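Side-chain contact in spectinomycin phosphotransferase (Legionella pneumophila, PDB 3I1A), which phosphorylates the antibiotic spectinomycin, acting as a resistance factor of the aminoglycoside phosphotransferase family, and binds ADP and magnesium: residues Q4-Q9 with K93-I98. Residues are numbered along the deposited sequence; the frame is centred on the assembly and turned at random.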
ATOM      1  N   GLN A   4      20.173  15.907   1.447  1.00 37.06           N
ATOM      2  CA  GLN A   4      20.513  14.901   2.447  1.00 35.11           C
ATOM      3  C   GLN A   4      20.964  15.530   3.762  1.00 34.65           C
ATOM      4  O   GLN A   4      21.722  16.507   3.771  1.00 34.58           O
ATOM      5  CB  GLN A   4      21.612  14.000   1.899  1.00 34.58           C
ATOM      6  CG  GLN A   4      21.346  13.535   0.487  1.00 33.79           C
ATOM      7  CD  GLN A   4      22.433  12.633  -0.057  1.00 33.72           C
ATOM      8  OE1 GLN A   4      22.592  12.500  -1.267  1.00 34.70           O
ATOM      9  NE2 GLN A   4      23.179  12.000   0.834  1.00 31.83           N
ATOM     10  N   PRO A   5      20.493  14.986   4.895  1.00 33.06           N
ATOM     11  CA  PRO A   5      20.858  15.501   6.220  1.00 32.13           C
ATOM     12  C   PRO A   5      22.325  15.258   6.587  1.00 30.71           C
ATOM     13  O   PRO A   5      22.886  15.956   7.438  1.00 29.46           O
ATOM     14  CB  PRO A   5      19.896  14.768   7.156  1.00 32.04           C
ATOM     15  CG  PRO A   5      19.631  13.481   6.439  1.00 32.11           C
ATOM     16  CD  PRO A   5      19.482  13.918   5.002  1.00 32.49           C
ATOM     17  N   ILE A   6      22.933  14.265   5.944  1.00 29.82           N
ATOM     18  CA  ILE A   6      24.329  13.907   6.180  1.00 30.19           C
ATOM     19  C   ILE A   6      24.990  13.417   4.897  1.00 28.79           C
ATOM     20  O   ILE A   6      24.315  13.141   3.907  1.00 29.54           O
ATOM     21  CB  ILE A   6      24.447  12.763   7.195  1.00 31.08           C
ATOM     22  CG1 ILE A   6      23.761  11.515   6.627  1.00 31.15           C
ATOM     23  CG2 ILE A   6      23.824  13.181   8.522  1.00 33.69           C
ATOM     24  CD1 ILE A   6      23.819  10.319   7.521  1.00 33.06           C
ATOM     25  N   GLN A   7      26.318  13.326   4.922  1.00 28.36           N
ATOM     26  CA  GLN A   7      27.087  12.810   3.797  1.00 27.88           C
ATOM     27  C   GLN A   7      27.139  11.301   4.082  1.00 27.67           C
ATOM     28  O   GLN A   7      27.290  10.895   5.232  1.00 25.30           O
ATOM     29  CB  GLN A   7      28.497  13.406   3.795  1.00 27.51           C
ATOM     30  CG  GLN A   7      29.183  13.355   2.441  1.00 29.94           C
ATOM     31  CD  GLN A   7      29.475  11.951   1.991  1.00 29.67           C
ATOM     32  OE1 GLN A   7      29.032  11.518   0.921  1.00 33.05           O
ATOM     33  NE2 GLN A   7      30.232  11.227   2.798  1.00 28.69           N
ATOM     34  N   ALA A   8      27.024  10.480   3.044  1.00 28.12           N
ATOM     35  CA  ALA A   8      26.998   9.026   3.227  1.00 28.72           C
ATOM     36  C   ALA A   8      28.029   8.446   4.200  1.00 28.87           C
ATOM     37  O   ALA A   8      27.724   7.533   4.975  1.00 29.68           O
ATOM     38  CB  ALA A   8      27.117   8.333   1.869  1.00 27.62           C
ATOM     39  N   GLN A   9      29.250   8.965   4.163  0.75 29.62           N
ATOM     40  CA  GLN A   9      30.296   8.470   5.042  0.75 27.96           C
ATOM     41  C   GLN A   9      30.054   8.782   6.515  0.75 27.17           C
ATOM     42  O   GLN A   9      30.665   8.184   7.395  0.75 27.18           O
ATOM     43  CB  GLN A   9      31.651   8.999   4.571  0.75 29.94           C
ATOM     44  CG  GLN A   9      31.928   8.615   3.128  0.75 32.34           C
ATOM     45  CD  GLN A   9      31.669   7.140   2.867  0.75 33.32           C
ATOM     46  OE1 GLN A   9      31.473   6.723   1.727  0.75 34.21           O
ATOM     47  NE2 GLN A   9      31.673   6.341   3.928  0.75 34.25           N
ATOM     48  N   LYS A  93      19.002  14.671  16.660  1.00 25.98           N
ATOM     49  CA  LYS A  93      18.457  15.993  16.878  1.00 27.02           C
ATOM     50  C   LYS A  93      17.422  16.461  15.876  1.00 26.56           C
ATOM     51  O   LYS A  93      16.339  16.906  16.255  1.00 28.40           O
ATOM     52  CB  LYS A  93      19.575  17.022  16.927  1.00 26.29           C
ATOM     53  CG  LYS A  93      19.033  18.395  17.239  1.00 30.14           C
ATOM     54  CD  LYS A  93      20.137  19.398  17.338  1.00 31.45           C
ATOM     55  CE  LYS A  93      19.552  20.744  17.646  1.00 33.38           C
ATOM     56  NZ  LYS A  93      18.813  20.755  18.932  1.00 33.20           N
ATOM     57  N   HIS A  94      17.739  16.376  14.595  1.00 26.08           N
ATOM     58  CA  HIS A  94      16.790  16.853  13.609  1.00 25.60           C
ATOM     59  C   HIS A  94      16.317  15.821  12.594  1.00 24.79           C
ATOM     60  O   HIS A  94      15.583  16.158  11.677  1.00 25.02           O
ATOM     61  CB  HIS A  94      17.376  18.069  12.895  1.00 26.43           C
ATOM     62  CG  HIS A  94      18.748  17.841  12.360  1.00 27.22           C
ATOM     63  ND1 HIS A  94      19.759  17.297  13.125  1.00 30.76           N
ATOM     64  CD2 HIS A  94      19.273  18.056  11.134  1.00 27.88           C
ATOM     65  CE1 HIS A  94      20.850  17.183  12.386  1.00 30.31           C
ATOM     66  NE2 HIS A  94      20.581  17.638  11.174  1.00 29.33           N
ATOM     67  N   PHE A  95      16.736  14.567  12.750  1.00 22.07           N
ATOM     68  CA  PHE A  95      16.294  13.525  11.843  1.00 22.39           C
ATOM     69  C   PHE A  95      16.387  12.168  12.522  1.00 20.96           C
ATOM     70  O   PHE A  95      16.963  12.041  13.609  1.00 21.36           O
ATOM     71  CB  PHE A  95      17.079  13.552  10.524  1.00 21.50           C
ATOM     72  CG  PHE A  95      18.532  13.189  10.654  1.00 22.60           C
ATOM     73  CD1 PHE A  95      18.957  11.874  10.475  1.00 22.14           C
ATOM     74  CD2 PHE A  95      19.476  14.165  10.956  1.00 25.08           C
ATOM     75  CE1 PHE A  95      20.308  11.536  10.598  1.00 22.23           C
ATOM     76  CE2 PHE A  95      20.835  13.834  11.082  1.00 25.88           C
ATOM     77  CZ  PHE A  95      21.242  12.516  10.901  1.00 25.02           C
ATOM     78  N   LYS A  96      15.780  11.181  11.880  1.00 20.16           N
ATOM     79  CA  LYS A  96      15.724   9.805  12.364  1.00 19.39           C
ATOM     80  C   LYS A  96      16.480   8.868  11.433  1.00 17.97           C
ATOM     81  O   LYS A  96      16.523   9.106  10.230  1.00 16.50           O
ATOM     82  CB  LYS A  96      14.278   9.314  12.350  1.00 20.18           C
ATOM     83  CG  LYS A  96      13.322   9.922  13.337  1.00 25.56           C
ATOM     84  CD  LYS A  96      11.962   9.195  13.192  1.00 25.73           C
ATOM     85  CE  LYS A  96      10.889   9.791  14.095  1.00 27.76           C
ATOM     86  NZ  LYS A  96      10.567  11.180  13.661  1.00 26.90           N
ATOM     87  N   ILE A  97      17.055   7.799  11.996  1.00 17.20           N
ATOM     88  CA  ILE A  97      17.743   6.768  11.200  1.00 16.86           C
ATOM     89  C   ILE A  97      16.924   5.495  11.403  1.00 16.06           C
ATOM     90  O   ILE A  97      16.597   5.164  12.537  1.00 16.03           O
ATOM     91  CB  ILE A  97      19.163   6.414  11.740  1.00 15.10           C
ATOM     92  CG1 ILE A  97      20.119   7.594  11.600  1.00 18.08           C
ATOM     93  CG2 ILE A  97      19.755   5.231  10.951  1.00 16.02           C
ATOM     94  CD1 ILE A  97      21.565   7.258  12.046  1.00 19.80           C
ATOM     95  N   ILE A  98      16.590   4.795  10.325  1.00 15.57           N
ATOM     96  CA  ILE A  98      15.863   3.514  10.428  1.00 15.54           C
ATOM     97  C   ILE A  98      16.728   2.569   9.648  1.00 15.39           C
ATOM     98  O   ILE A  98      16.922   2.756   8.439  1.00 15.74           O
ATOM     99  CB  ILE A  98      14.486   3.497   9.720  1.00 17.78           C
ATOM    100  CG1 ILE A  98      13.660   4.735  10.069  1.00 21.23           C
ATOM    101  CG2 ILE A  98      13.724   2.252  10.176  1.00 18.46           C
ATOM    102  CD1 ILE A  98      13.049   4.695  11.409  1.00 25.63           C
TER
HETATM  103  O   HOH W   1      22.055  17.796   9.120  1.00 37.14           O
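P5 and I6 pack against the phenyl ring of F95, joining the loop ahead of helix 10-19 to the first residue of strand 95-101. This strand belongs to the antiparallel sheet of the N-terminal lobe in a protein-kinase-like fold; it runs on to P101, a residue seen to bind ADP, and the side chain of F95 is about 9 Å from that of K52, also an ADP-binding residue.

The F95 side chain leaves the strand with CB directed at the loop, and its CG sits between the backbone N and the carbonyl carbon (chi1 67°), which turns one face of the ring to the proline. From CG outward, the first part of the ring is taken up by P5: CG, CD2 and CE2 all lie near P5 CB, with CD2 the closest at 3.9 Å. The proline methylene thus makes a CH-pi contact over one face, P5 CB standing 4.1 Å from the centroid of the F95 ring and 19° off its normal, displaced toward the rim. Farther out, I6 takes over. Its CG2 approaches obliquely, 4.0 Å from F95 CE2 and 3.6 Å from F95 CZ at the tip, and the two side chains cross at roughly a right angle. L53 of the adjoining strand 48-55 touches both P5 and I6, while L11 and L14 of helix 10-19 also meet I6, extending the apolar cluster between helix and sheet.

Beside this packing, the CD2 edge of F95 lies over the centre of the H94 imidazole, 3.6 Å above its plane. The same imidazole reaches the loop through a water molecule at its edge, in the ring plane, which donates a hydrogen bond to P5 O (2.6 Å) and is also hydrogen-bonded to H94 NE2.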